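Local coordinates for protein Maltose/maltodextrin transport permease homologue (Bdellovibrio bacteriovorus HD100, PDB 6FFL) that probably captures maltose and maltodextrins for import, this chain being the solute-binding domain fused to a membrane permease, here with maltotriose bound, at residues Ser87-Phe90 with Gln91-Pro95; Lys289-Lys292 with Tyr293-Thr297. All coordinates share one frame; numbering follows the deposited sequence. Where two conformers were deposited one is given.

Contact 1: residues Ser87-Phe90 with Gln91-Pro95; sequences SDYF and QNFDP
Tyr89 and Phe93 bring their rings together where the short helix 87-90 runs into a turn, and this is the tight side of the contact. One corner of the Phe93 ring lies over a face of the tyrosine ring: CE2 of Phe93 is 3.4 Å from CZ of Tyr89, displaced toward the rim, and the planes meet at 42°, neither stacked nor edge-to-face. Chi1 of Tyr89 (177°) turns CG away from its own N, and the end of the ring comes back toward Phe93 although the bond to CB points away from it. Phe90 joins this packing because CD1 of Tyr89 lies 3.8 Å above the centre of its ring.

Two backbone bonds cross the same turn. Phe93 N donates to Phe90 O at 3.2 Å, closing a type I turn, and Asn92 N donates to Tyr89 O, also at 3.2 Å. The edge of Phe93 meets this second carbonyl too, its CD2 being 3.1 Å from Tyr89 O.

Exposed Asp88 and Gln91 form the looser side. In the conformer given they run alongside each other with carboxylate and amide planes 86° apart; NE2 of Gln91 comes 2.8 Å from OD1 of Asp88, but at an angle poor for a hydrogen bond, which leaves the pairing doubtful.

Tyr89 and Phe93 both lie on Ile108 of strand 104-109, and the tyrosine hydroxyl is hydrogen-bonded to Thr295 OG1. The chemistry thus divides the turn: aromatic rings on the side facing the sheet, polar groups suited to water on the other.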
loop_
_atom_site.group_PDB
_atom_site.type_symbol
_atom_site.label_atom_id
_atom_site.label_comp_id
_atom_site.label_asym_id
_atom_site.label_seq_id
_atom_site.Cartn_x
_atom_site.Cartn_y
_atom_site.Cartn_z
ATOM N N SER A 87 16.428 21.881 -2.346
ATOM C CA SER A 87 15.022 22.171 -2.621
ATOM C C SER A 87 14.678 21.972 -4.094
ATOM O O SER A 87 13.591 21.479 -4.423
ATOM C CB SER A 87 14.685 23.597 -2.186
ATOM O OG SER A 87 13.701 24.171 -3.029
ATOM N N ASP A 88 15.580 22.355 -5.002
ATOM C CA ASP A 88 15.327 22.117 -6.418
ATOM C C ASP A 88 15.155 20.632 -6.728
ATOM O O ASP A 88 14.561 20.285 -7.753
ATOM C CB ASP A 88 16.457 22.711 -7.261
ATOM C CG ASP A 88 16.388 24.228 -7.335
ATOM O OD1 ASP A 88 15.279 24.788 -7.187
ATOM O OD2 ASP A 88 17.446 24.860 -7.538
ATOM N N TYR A 89 15.654 19.751 -5.864
ATOM C CA TYR A 89 15.447 18.324 -6.062
ATOM C C TYR A 89 13.964 17.971 -5.996
ATOM O O TYR A 89 13.434 17.304 -6.891
ATOM C CB TYR A 89 16.247 17.540 -5.017
ATOM C CG TYR A 89 16.051 16.046 -5.069
ATOM C CD1 TYR A 89 15.098 15.427 -4.268
ATOM C CD2 TYR A 89 16.821 15.250 -5.911
ATOM C CE1 TYR A 89 14.907 14.062 -4.314
ATOM C CE2 TYR A 89 16.637 13.877 -5.962
ATOM C CZ TYR A 89 15.680 13.290 -5.162
ATOM O OH TYR A 89 15.486 11.928 -5.193
ATOM N N PHE A 90 13.272 18.416 -4.942
ATOM C CA PHE A 90 11.925 17.913 -4.692
ATOM C C PHE A 90 10.899 18.450 -5.684
ATOM O O PHE A 90 9.885 17.782 -5.919
ATOM C CB PHE A 90 11.514 18.223 -3.250
ATOM C CG PHE A 90 12.186 17.320 -2.249
ATOM C CD1 PHE A 90 11.746 16.019 -2.078
ATOM C CD2 PHE A 90 13.288 17.756 -1.531
ATOM C CE1 PHE A 90 12.375 15.163 -1.195
ATOM C CE2 PHE A 90 13.925 16.902 -0.637
ATOM C CZ PHE A 90 13.464 15.605 -0.478
ATOM N N GLN A 91 11.139 19.622 -6.279
ATOM C CA GLN A 91 10.194 20.150 -7.259
ATOM C C GLN A 91 10.149 19.318 -8.536
ATOM O O GLN A 91 9.239 19.516 -9.348
ATOM C CB GLN A 91 10.524 21.611 -7.597
ATOM C CG GLN A 91 11.987 21.875 -7.911
ATOM C CD GLN A 91 12.259 23.277 -8.458
ATOM O OE1 GLN A 91 12.222 23.509 -9.672
ATOM N NE2 GLN A 91 12.556 24.211 -7.561
ATOM N N ASN A 92 11.093 18.399 -8.729
ATOM C CA ASN A 92 11.111 17.558 -9.922
ATOM C C ASN A 92 10.234 16.327 -9.783
ATOM O O ASN A 92 10.139 15.538 -10.737
ATOM C CB ASN A 92 12.545 17.121 -10.249
ATOM C CG ASN A 92 13.450 18.285 -10.595
ATOM O OD1 ASN A 92 14.649 18.255 -10.307
ATOM N ND2 ASN A 92 12.884 19.325 -11.205
ATOM N N PHE A 93 9.601 16.140 -8.626
ATOM C CA PHE A 93 8.804 14.954 -8.344
ATOM C C PHE A 93 7.379 15.350 -7.983
ATOM O O PHE A 93 7.137 16.421 -7.417
ATOM C CB PHE A 93 9.434 14.129 -7.197
ATOM C CG PHE A 93 10.860 13.719 -7.470
ATOM C CD1 PHE A 93 11.148 12.513 -8.076
ATOM C CD2 PHE A 93 11.913 14.564 -7.150
ATOM C CE1 PHE A 93 12.467 12.143 -8.341
ATOM C CE2 PHE A 93 13.225 14.197 -7.407
ATOM C CZ PHE A 93 13.502 12.989 -8.002
ATOM N N ASP A 94 6.438 14.477 -8.345
ATOM C CA ASP A 94 5.081 14.533 -7.822
ATOM C C ASP A 94 5.119 14.726 -6.306
ATOM O O ASP A 94 5.795 13.957 -5.613
ATOM C CB ASP A 94 4.379 13.214 -8.161
ATOM C CG ASP A 94 2.872 13.229 -7.889
ATOM O OD1 ASP A 94 2.404 13.924 -6.967
ATOM O OD2 ASP A 94 2.148 12.513 -8.613
ATOM N N PRO A 95 4.426 15.729 -5.757
ATOM C CA PRO A 95 4.441 15.908 -4.289
ATOM C C PRO A 95 3.958 14.695 -3.516
ATOM O O PRO A 95 4.345 14.533 -2.352
ATOM C CB PRO A 95 3.515 17.108 -4.070
ATOM C CG PRO A 95 3.554 17.851 -5.380
ATOM C CD PRO A 95 3.658 16.786 -6.432
#

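Contact 2: residues Lys289-Lys292 with Tyr293-Thr297; sequences KLLK and YLTST
Leu290 and Leu294, one helical turn apart, supply the apolar part of this contact. CD1 of Leu294 rests against CG of Leu290 at 3.7 Å, the two branched side chains crossing at a slant on a buried flank that leans on helix 13-29. Tyr293 touches this pair loosely, its CD2 4.5 Å from CD1 of Leu290, and its ring meets that of Phe26 obliquely.

Backbone bonds hold the last regular turn: Tyr293 N donates to Lys289 O at 3.0 Å, and Leu294 N to Leu290 O at 2.8 Å. The pattern then frays, since Thr295 N makes only weak bonds, to Leu291 O and Lys292 O.

Side-chain hydroxyls take over at this end. With chi1 at 57°, Thr295 OG1 sits between its own backbone N and carbonyl carbon and donates to Leu291 O at 2.9 Å; Thr295 OG1 itself is also hydrogen-bonded to Tyr89 OH. Ser296, at the N-cap position of the next helix, turns its OG back to Tyr293 O (2.7 Å), which accepts from Ser296 N as well. Small hydroxyl residues suit a break where carbonyls lose their helical donors.

Such a helix end, packed against helix 13-29 and strand 266-274, belongs to the helical layer flanking the sheet in an alpha/beta lobe of a periplasmic binding protein.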
loop_
_atom_site.group_PDB
_atom_site.type_symbol
_atom_site.label_atom_id
_atom_site.label_comp_id
_atom_site.label_asym_id
_atom_site.label_seq_id
_atom_site.Cartn_x
_atom_site.Cartn_y
_atom_site.Cartn_z
ATOM N N LYS A 289 24.653 8.652 -2.219
ATOM C CA LYS A 289 24.822 8.254 -3.614
ATOM C C LYS A 289 23.787 7.213 -4.016
ATOM O O LYS A 289 23.170 7.312 -5.081
ATOM C CB LYS A 289 26.229 7.709 -3.851
ATOM C CG LYS A 289 27.310 8.763 -3.897
ATOM C CD LYS A 289 28.664 8.124 -4.130
ATOM C CE LYS A 289 29.548 8.997 -5.001
ATOM N NZ LYS A 289 30.978 8.762 -4.689
ATOM N N LEU A 290 23.573 6.209 -3.162
ATOM C CA LEU A 290 22.611 5.163 -3.481
ATOM C C LEU A 290 21.192 5.716 -3.532
ATOM O O LEU A 290 20.406 5.341 -4.410
ATOM C CB LEU A 290 22.716 4.031 -2.463
ATOM C CG LEU A 290 21.832 2.817 -2.752
ATOM C CD1 LEU A 290 22.215 2.216 -4.101
ATOM C CD2 LEU A 290 21.969 1.788 -1.645
ATOM N N LEU A 291 20.849 6.599 -2.587
ATOM C CA LEU A 291 19.529 7.231 -2.571
ATOM C C LEU A 291 19.266 8.012 -3.855
ATOM O O LEU A 291 18.169 7.945 -4.425
ATOM C CB LEU A 291 19.426 8.158 -1.357
ATOM C CG LEU A 291 18.250 9.129 -1.290
ATOM C CD1 LEU A 291 17.000 8.340 -1.158
ATOM C CD2 LEU A 291 18.398 10.084 -0.109
ATOM N N LYS A 292 20.249 8.790 -4.305
ATOM C CA LYS A 292 20.084 9.532 -5.550
ATOM C C LYS A 292 19.957 8.585 -6.739
ATOM O O LYS A 292 19.155 8.824 -7.648
ATOM C CB LYS A 292 21.258 10.489 -5.748
ATOM C CG LYS A 292 21.325 11.642 -4.732
ATOM C CD LYS A 292 22.602 12.470 -4.976
ATOM C CE LYS A 292 22.679 13.701 -4.090
ATOM N NZ LYS A 292 24.010 14.389 -4.212
ATOM N N TYR A 293 20.731 7.499 -6.747
ATOM C CA TYR A 293 20.644 6.541 -7.849
ATOM C C TYR A 293 19.282 5.844 -7.884
ATOM O O TYR A 293 18.674 5.700 -8.957
ATOM C CB TYR A 293 21.769 5.515 -7.737
ATOM C CG TYR A 293 21.664 4.406 -8.753
ATOM C CD1 TYR A 293 21.931 4.647 -10.096
ATOM C CD2 TYR A 293 21.300 3.125 -8.374
ATOM C CE1 TYR A 293 21.834 3.639 -11.036
ATOM C CE2 TYR A 293 21.203 2.105 -9.306
ATOM C CZ TYR A 293 21.469 2.371 -10.634
ATOM O OH TYR A 293 21.373 1.364 -11.563
ATOM N N LEU A 294 18.790 5.387 -6.729
ATOM C CA LEU A 294 17.562 4.596 -6.726
ATOM C C LEU A 294 16.328 5.442 -6.983
ATOM O O LEU A 294 15.259 4.879 -7.240
ATOM C CB LEU A 294 17.404 3.837 -5.401
ATOM C CG LEU A 294 18.434 2.725 -5.167
ATOM C CD1 LEU A 294 18.294 2.136 -3.764
ATOM C CD2 LEU A 294 18.318 1.639 -6.237
ATOM N N THR A 295 16.447 6.768 -6.926
ATOM C CA THR A 295 15.363 7.650 -7.313
ATOM C C THR A 295 15.620 8.304 -8.667
ATOM O O THR A 295 14.796 9.108 -9.117
ATOM C CB THR A 295 15.133 8.724 -6.242
ATOM O OG1 THR A 295 16.339 9.466 -6.032
ATOM C CG2 THR A 295 14.686 8.089 -4.907
ATOM N N SER A 296 16.723 7.958 -9.335
ATOM C CA SER A 296 17.039 8.557 -10.626
ATOM C C SER A 296 16.088 8.034 -11.696
ATOM O O SER A 296 15.481 6.969 -11.561
ATOM C CB SER A 296 18.498 8.281 -11.028
ATOM O OG SER A 296 18.724 6.927 -11.387
ATOM N N THR A 297 15.953 8.808 -12.769
ATOM C CA THR A 297 14.975 8.450 -13.792
ATOM C C THR A 297 15.289 7.120 -14.472
ATOM O O THR A 297 14.342 6.352 -14.723
ATOM C CB THR A 297 14.847 9.611 -14.788
ATOM O OG1 THR A 297 14.059 10.640 -14.179
ATOM C CG2 THR A 297 14.152 9.163 -16.103
#

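In the fold
Contacts 1 and 2 are far apart in sequence, yet their centres are about 14 Å apart and they touch directly. Tyr89 OH and Thr295 OG1, 2.7 Å from each other, form a probable hydrogen bond, and Phe93 CE1 packs 3.9 Å from Thr295 O. Ile108 of strand 104-109 lies against both, meeting Tyr89 and Phe93 from one and Leu291 and Thr295 from the other, so the turn after helix 87-90 and the end of helix 281-294 share one strand of the sheet. Both centres are about 22 Å from the centre of the chain, in the lobe to one side of the bound maltotriose, and they appear to belong to the framework of that lobe and not to the sugar site.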